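Local coordinates for dihydrofolate reductase (PDB 4M7U), which catalyses the NADPH-dependent reduction of 7,8-dihydrofolate to 5,6,7,8-tetrahydrofolate, probably a key step in folate metabolism, at residues 54-59 and 75-80; 86-91 and 111-116. One frame throughout, in Å; residues are numbered along the deposited sequence.

How the contacts relate
Contact 1 and contact 2 follow one another along the chain, contact 1 closing before contact 2 opens, and their centres lie about 17 Å apart. Contact 1 joins helix 52-57 to the loop between strands 67-71 and 83-85, whereas contact 2 pairs helix 88-97, which follows strand 83-85, with helix 108-114, which follows strand 101-104. Strands 83-85, 67-71, 47-51 and 101-104 lie side by side in that order, all parallel, at one side of the eight-stranded mixed sheet. The two contacts meet where Pro75 packs on His86, and both reach the same NADP: contact 1 at the pyrophosphate, contact 2 at the adenine. The cofactor site is thus assembled from successive connections between the sheet strands.

Contact 1 of 2, residues 54-59 and 75-80; sequences TFEGMG and PDYQAE. With NAP (NADP nicotinamide-adenine-dinucleotide phosphate), chain B.
Helix 52-57, whose N-terminal turn binds the cofactor pyrophosphate, is joined through Phe55 and Glu56 to Tyr77 and Ala79 of the loop between strands 67-71 and 83-85. The polar part is a single bond, in which Tyr77 OH donates to Glu56 OE2 at 2.6 Å. The acceptor is met on its anti side, 16° out of the carboxylate plane, while the tyrosine ring is turned 39° from that plane. The aliphatic stem takes part as well, with Glu56 CG 3.3 Å from Tyr77 OH. Glu56 OE1 forms a salt bridge with Arg52, itself hydrogen-bonded to NADP. Tyr77 thus stands one shell behind Glu56, which in turn backs Arg52, and may help to position them.

Phe55 supplies the apolar part. With CG anti to the backbone N (chi1 179°), its ring swings out to the loop and offers its edge: Ala79 CB lies 3.4 Å from Phe55 CE2. Tyr77 OH lies in the plane of that ring, 3.8 Å from Phe55 CD2. Meanwhile Thr54 takes NADP O2A twice, through its N at 3.1 Å and through OG1 at 2.5 Å, and the helix start probably adds favourable electrostatics. Gly59, with positive phi, closes the helix as C-prime residue, so this short helix combines phosphate binding at its N-terminal turn and a Schellman motif at its C-terminal end, within the NADP site of the dihydrofolate reductase fold.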
# COMPACT_ATOMS: atom_id res chain seq x y z
N THR A 54 4.03 -7.34 -7.07
CA THR A 54 2.79 -7.39 -6.30
C THR A 54 1.58 -7.48 -7.22
O THR A 54 0.65 -8.25 -6.97
CB THR A 54 2.66 -6.13 -5.40
OG1 THR A 54 3.71 -6.13 -4.43
CG2 THR A 54 1.33 -6.10 -4.68
N PHE A 55 1.57 -6.67 -8.28
CA PHE A 55 0.48 -6.69 -9.23
C PHE A 55 0.30 -8.09 -9.81
O PHE A 55 -0.81 -8.62 -9.87
CB PHE A 55 0.74 -5.71 -10.37
CG PHE A 55 -0.35 -5.70 -11.41
CD1 PHE A 55 -1.64 -5.34 -11.08
CD2 PHE A 55 -0.08 -6.06 -12.73
CE1 PHE A 55 -2.65 -5.33 -12.04
CE2 PHE A 55 -1.07 -6.06 -13.68
CZ PHE A 55 -2.36 -5.69 -13.34
N GLU A 56 1.40 -8.69 -10.22
CA GLU A 56 1.34 -10.03 -10.80
C GLU A 56 0.97 -11.08 -9.73
O GLU A 56 0.31 -12.06 -10.04
CB GLU A 56 2.64 -10.34 -11.54
CG GLU A 56 2.90 -9.34 -12.67
CD GLU A 56 4.16 -9.62 -13.47
OE1 GLU A 56 5.08 -10.28 -12.94
OE2 GLU A 56 4.22 -9.16 -14.64
N GLY A 57 1.37 -10.85 -8.48
CA GLY A 57 0.96 -11.72 -7.40
C GLY A 57 -0.55 -11.75 -7.19
O GLY A 57 -1.08 -12.70 -6.62
N MET A 58 -1.23 -10.70 -7.65
CA MET A 58 -2.68 -10.57 -7.57
C MET A 58 -3.35 -11.10 -8.84
O MET A 58 -4.52 -10.80 -9.11
CB MET A 58 -3.08 -9.09 -7.41
CG MET A 58 -2.62 -8.40 -6.12
SD MET A 58 -3.22 -6.68 -6.02
CE MET A 58 -4.77 -6.87 -5.12
N GLY A 59 -2.60 -11.85 -9.65
CA GLY A 59 -3.14 -12.37 -10.89
C GLY A 59 -3.44 -11.30 -11.93
O GLY A 59 -4.32 -11.48 -12.78
N PRO A 75 9.36 -0.68 -20.67
CA PRO A 75 8.62 0.33 -21.45
C PRO A 75 7.41 -0.26 -22.15
O PRO A 75 6.49 0.47 -22.53
CB PRO A 75 9.62 0.74 -22.54
CG PRO A 75 10.93 0.16 -22.14
CD PRO A 75 10.65 -1.02 -21.28
N ASP A 76 7.43 -1.58 -22.35
CA ASP A 76 6.39 -2.24 -23.12
C ASP A 76 5.38 -2.99 -22.26
O ASP A 76 4.51 -3.67 -22.78
CB ASP A 76 7.04 -3.21 -24.11
CG ASP A 76 7.96 -2.52 -25.07
OD1 ASP A 76 7.64 -1.37 -25.46
OD2 ASP A 76 9.01 -3.10 -25.43
N TYR A 77 5.49 -2.86 -20.95
CA TYR A 77 4.60 -3.62 -20.09
C TYR A 77 3.17 -3.12 -20.24
O TYR A 77 2.89 -1.93 -20.07
CB TYR A 77 5.03 -3.50 -18.63
CG TYR A 77 4.36 -4.50 -17.73
CD1 TYR A 77 4.89 -5.77 -17.56
CD2 TYR A 77 3.20 -4.17 -17.04
CE1 TYR A 77 4.28 -6.69 -16.72
CE2 TYR A 77 2.58 -5.08 -16.20
CZ TYR A 77 3.12 -6.33 -16.05
OH TYR A 77 2.51 -7.25 -15.21
N GLN A 78 2.26 -4.02 -20.59
CA GLN A 78 0.85 -3.67 -20.50
C GLN A 78 0.06 -4.77 -19.81
O GLN A 78 0.40 -5.95 -19.87
CB GLN A 78 0.24 -3.28 -21.86
CG GLN A 78 0.65 -1.89 -22.39
CD GLN A 78 0.35 -0.75 -21.42
OE1 GLN A 78 -0.61 -0.81 -20.64
NE2 GLN A 78 1.18 0.30 -21.45
N ALA A 79 -0.98 -4.34 -19.10
CA ALA A 79 -1.85 -5.24 -18.39
C ALA A 79 -3.27 -4.75 -18.63
O ALA A 79 -3.48 -3.72 -19.26
CB ALA A 79 -1.52 -5.23 -16.92
N GLU A 80 -4.24 -5.49 -18.11
CA GLU A 80 -5.62 -5.11 -18.34
C GLU A 80 -6.12 -4.13 -17.29
O GLU A 80 -6.02 -4.39 -16.09
CB GLU A 80 -6.52 -6.36 -18.39
CG GLU A 80 -6.08 -7.39 -19.45
CD GLU A 80 -5.90 -6.79 -20.84
OE1 GLU A 80 -6.77 -6.00 -21.28
OE2 GLU A 80 -4.87 -7.10 -21.49
PA NAP B . 7.24 -4.97 -5.66
O1A NAP B . 7.70 -3.71 -4.85
O2A NAP B . 5.75 -5.19 -5.58
O5B NAP B . 7.59 -4.77 -7.17
C5B NAP B . 8.91 -4.54 -7.57
C4B NAP B . 8.98 -4.10 -8.99
O4B NAP B . 8.21 -2.87 -9.32
C3B NAP B . 10.30 -4.01 -9.73
O3B NAP B . 11.06 -5.13 -9.98
C2B NAP B . 9.95 -3.12 -10.87
O2B NAP B . 9.40 -3.66 -12.01
C1B NAP B . 9.21 -2.07 -10.07
N9A NAP B . 9.54 -0.75 -9.63
C8A NAP B . 9.68 -0.40 -8.35
N7A NAP B . 10.17 0.94 -8.33
C5A NAP B . 10.34 1.36 -9.65
C6A NAP B . 10.79 2.57 -10.19
N6A NAP B . 11.18 3.64 -9.31
N1A NAP B . 10.85 2.69 -11.51
C2A NAP B . 10.47 1.66 -12.34
N3A NAP B . 10.03 0.46 -11.81
C4A NAP B . 9.97 0.34 -10.47
O3 NAP B . 8.02 -6.27 -5.20
PN NAP B . 8.66 -6.51 -3.77
O1N NAP B . 9.90 -5.59 -3.59
O2N NAP B . 7.68 -6.27 -2.65
O5D NAP B . 9.04 -8.05 -3.76
C5D NAP B . 8.26 -8.90 -4.57
C4D NAP B . 8.92 -10.16 -5.12
O4D NAP B . 10.36 -10.41 -4.84
C3D NAP B . 8.21 -11.51 -5.03
O3D NAP B . 7.78 -12.09 -6.14
C2D NAP B . 9.08 -12.34 -4.13
O2D NAP B . 9.01 -13.72 -4.15
C1D NAP B . 10.45 -11.70 -4.15
N1N NAP B . 11.51 -11.91 -3.19
C2N NAP B . 12.18 -13.17 -2.90
C3N NAP B . 13.37 -13.20 -1.93
C7N NAP B . 14.40 -14.25 -2.18
O7N NAP B . 14.69 -14.51 -3.34
N7N NAP B . 14.70 -15.19 -1.15
C4N NAP B . 13.65 -12.01 -0.99
C5N NAP B . 12.67 -10.81 -1.17
C6N NAP B . 11.52 -10.87 -2.19
P2B NAP B . 10.37 -4.19 -13.12
O1X NAP B . 11.26 -5.33 -12.52
O2X NAP B . 9.51 -4.79 -14.27
O3X NAP B . 11.24 -3.05 -13.59

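Contact 2 of 2, residues 86-91 and 111-116; sequences HSVEEI and FKELIP. With NAP (NADP nicotinamide-adenine-dinucleotide phosphate), chain B.
Val88 and Glu113 touch across the contact, and both come to the perimeter of the flat adenine of NADP, Glu113 with its equally flat carboxylate. The carboxylate stands beside the N6A and N7A corner; Val88 CG2 comes up to N6A at 3.5 Å, and farther round the ring His86 O lies 3.3 Å from C2A. This is the adenine end of the NADP site in the dihydrofolate reductase fold, where helix 88-97 and helix 108-114 draw together, each after a parallel strand of the central sheet.

Polar recognition comes from Glu113, its chain extended beyond CG, which carries the carboxylate to the adenine. Adenine N6A donates to Glu113 OE2 at 2.9 Å, with an N-H...O angle of 143°. Glu113 OE1 also comes within 2.8 Å of N7A, a close approach of two atoms that normally both accept.

Val88 divides its branches between ligand and protein. With CG1 anti to the backbone N (chi1 167°), that methyl meets Leu114 CD2 at 3.9 Å, the two side chains lying alongside and running in opposite directions, while CG2 lies 4.0 Å from Glu113 CD. Deeper down, Ile91 CG2 approaches Leu114 CD1 at 4.3 Å. Ile91 also packs on strands 67-71 and 83-85, and Leu114 on Ile104 of strand 101-104. Helix 88-97 is held at its start by Ser87, the N-cap, whose OG accepts from Glu90 N at 3.1 Å.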
# COMPACT_ATOMS: atom_id res chain seq x y z
N HIS A 86 6.65 4.38 -15.08
CA HIS A 86 8.01 3.85 -15.14
C HIS A 86 9.02 4.53 -14.23
O HIS A 86 10.23 4.31 -14.37
CB HIS A 86 8.52 3.88 -16.58
CG HIS A 86 7.58 3.25 -17.56
ND1 HIS A 86 7.53 1.89 -17.77
CD2 HIS A 86 6.66 3.80 -18.39
CE1 HIS A 86 6.61 1.63 -18.69
NE2 HIS A 86 6.07 2.76 -19.08
N SER A 87 8.55 5.35 -13.30
CA SER A 87 9.46 6.00 -12.37
C SER A 87 8.70 6.62 -11.21
O SER A 87 7.50 6.90 -11.32
CB SER A 87 10.27 7.08 -13.07
OG SER A 87 9.44 8.16 -13.45
N VAL A 88 9.42 6.81 -10.12
CA VAL A 88 8.91 7.52 -8.95
C VAL A 88 8.46 8.91 -9.34
O VAL A 88 7.38 9.34 -8.94
CB VAL A 88 9.99 7.62 -7.86
CG1 VAL A 88 9.57 8.61 -6.78
CG2 VAL A 88 10.22 6.25 -7.25
N GLU A 89 9.28 9.60 -10.14
CA GLU A 89 8.95 10.95 -10.58
C GLU A 89 7.58 10.97 -11.25
O GLU A 89 6.74 11.81 -10.92
CB GLU A 89 10.02 11.52 -11.52
CG GLU A 89 11.42 11.65 -10.90
CD GLU A 89 12.12 10.30 -10.68
OE1 GLU A 89 11.94 9.39 -11.52
OE2 GLU A 89 12.83 10.14 -9.67
N GLU A 90 7.36 10.02 -12.15
CA GLU A 90 6.11 9.90 -12.89
C GLU A 90 4.92 9.69 -11.95
O GLU A 90 3.87 10.32 -12.13
CB GLU A 90 6.20 8.75 -13.91
CG GLU A 90 5.36 8.93 -15.17
CD GLU A 90 5.43 7.71 -16.10
OE1 GLU A 90 6.44 6.98 -16.07
OE2 GLU A 90 4.46 7.47 -16.86
N ILE A 91 5.09 8.83 -10.95
CA ILE A 91 4.07 8.62 -9.91
C ILE A 91 3.79 9.94 -9.19
O ILE A 91 2.63 10.31 -8.98
CB ILE A 91 4.52 7.58 -8.86
CG1 ILE A 91 4.72 6.19 -9.49
CG2 ILE A 91 3.50 7.50 -7.71
CD1 ILE A 91 3.46 5.59 -10.08
N PHE A 111 7.35 0.57 -1.39
CA PHE A 111 7.25 1.20 -0.06
C PHE A 111 8.51 2.00 0.32
O PHE A 111 8.43 3.16 0.73
CB PHE A 111 6.98 0.15 1.02
CG PHE A 111 5.55 -0.33 1.07
CD1 PHE A 111 4.49 0.56 0.95
CD2 PHE A 111 5.28 -1.68 1.27
CE1 PHE A 111 3.16 0.10 1.02
CE2 PHE A 111 3.97 -2.14 1.34
CZ PHE A 111 2.91 -1.25 1.21
N LYS A 112 9.67 1.36 0.19
CA LYS A 112 10.94 2.00 0.52
C LYS A 112 11.20 3.28 -0.30
O LYS A 112 11.76 4.24 0.22
CB LYS A 112 12.08 1.00 0.29
CG LYS A 112 13.41 1.37 0.93
CD LYS A 112 14.51 0.43 0.43
CE LYS A 112 15.34 -0.10 1.58
NZ LYS A 112 16.01 0.99 2.32
N GLU A 113 10.79 3.29 -1.57
CA GLU A 113 11.00 4.46 -2.42
C GLU A 113 10.02 5.57 -2.19
O GLU A 113 10.35 6.74 -2.37
CB GLU A 113 10.78 4.10 -3.89
CG GLU A 113 11.68 3.07 -4.43
CD GLU A 113 11.23 2.69 -5.81
OE1 GLU A 113 10.01 2.41 -5.98
OE2 GLU A 113 12.09 2.70 -6.71
N LEU A 114 8.79 5.20 -1.85
CA LEU A 114 7.70 6.17 -1.90
C LEU A 114 7.22 6.61 -0.52
O LEU A 114 6.59 7.66 -0.39
CB LEU A 114 6.54 5.64 -2.76
CG LEU A 114 6.82 5.88 -4.26
CD1 LEU A 114 5.91 5.04 -5.15
CD2 LEU A 114 6.63 7.35 -4.57
N ILE A 115 7.52 5.82 0.50
CA ILE A 115 7.20 6.25 1.86
C ILE A 115 7.81 7.63 2.22
O ILE A 115 7.12 8.43 2.85
CB ILE A 115 7.45 5.16 2.92
CG1 ILE A 115 6.28 4.17 2.88
CG2 ILE A 115 7.58 5.76 4.32
CD1 ILE A 115 6.31 3.09 3.91
N PRO A 116 9.05 7.93 1.77
CA PRO A 116 9.54 9.30 2.02
C PRO A 116 8.63 10.41 1.46
O PRO A 116 8.72 11.54 1.95
CB PRO A 116 10.90 9.32 1.31
CG PRO A 116 11.38 7.90 1.45
CD PRO A 116 10.12 7.08 1.22
PA NAP B . 7.24 -4.97 -5.66
O1A NAP B . 7.70 -3.71 -4.85
O2A NAP B . 5.75 -5.19 -5.58
O5B NAP B . 7.59 -4.77 -7.17
C5B NAP B . 8.91 -4.54 -7.57
C4B NAP B . 8.98 -4.10 -8.99
O4B NAP B . 8.21 -2.87 -9.32
C3B NAP B . 10.30 -4.01 -9.73
O3B NAP B . 11.06 -5.13 -9.98
C2B NAP B . 9.95 -3.12 -10.87
O2B NAP B . 9.40 -3.66 -12.01
C1B NAP B . 9.21 -2.07 -10.07
N9A NAP B . 9.54 -0.75 -9.63
C8A NAP B . 9.68 -0.40 -8.35
N7A NAP B . 10.17 0.94 -8.33
C5A NAP B . 10.34 1.36 -9.65
C6A NAP B . 10.79 2.57 -10.19
N6A NAP B . 11.18 3.64 -9.31
N1A NAP B . 10.85 2.69 -11.51
C2A NAP B . 10.47 1.66 -12.34
N3A NAP B . 10.03 0.46 -11.81
C4A NAP B . 9.97 0.34 -10.47
O3 NAP B . 8.02 -6.27 -5.20
PN NAP B . 8.66 -6.51 -3.77
O1N NAP B . 9.90 -5.59 -3.59
O2N NAP B . 7.68 -6.27 -2.65
O5D NAP B . 9.04 -8.05 -3.76
C5D NAP B . 8.26 -8.90 -4.57
C4D NAP B . 8.92 -10.16 -5.12
O4D NAP B . 10.36 -10.41 -4.84
C3D NAP B . 8.21 -11.51 -5.03
O3D NAP B . 7.78 -12.09 -6.14
C2D NAP B . 9.08 -12.34 -4.13
O2D NAP B . 9.01 -13.72 -4.15
C1D NAP B . 10.45 -11.70 -4.15
N1N NAP B . 11.51 -11.91 -3.19
C2N NAP B . 12.18 -13.17 -2.90
C3N NAP B . 13.37 -13.20 -1.93
C7N NAP B . 14.40 -14.25 -2.18
O7N NAP B . 14.69 -14.51 -3.34
N7N NAP B . 14.70 -15.19 -1.15
C4N NAP B . 13.65 -12.01 -0.99
C5N NAP B . 12.67 -10.81 -1.17
C6N NAP B . 11.52 -10.87 -2.19
P2B NAP B . 10.37 -4.19 -13.12
O1X NAP B . 11.26 -5.33 -12.52
O2X NAP B . 9.51 -4.79 -14.27
O3X NAP B . 11.24 -3.05 -13.59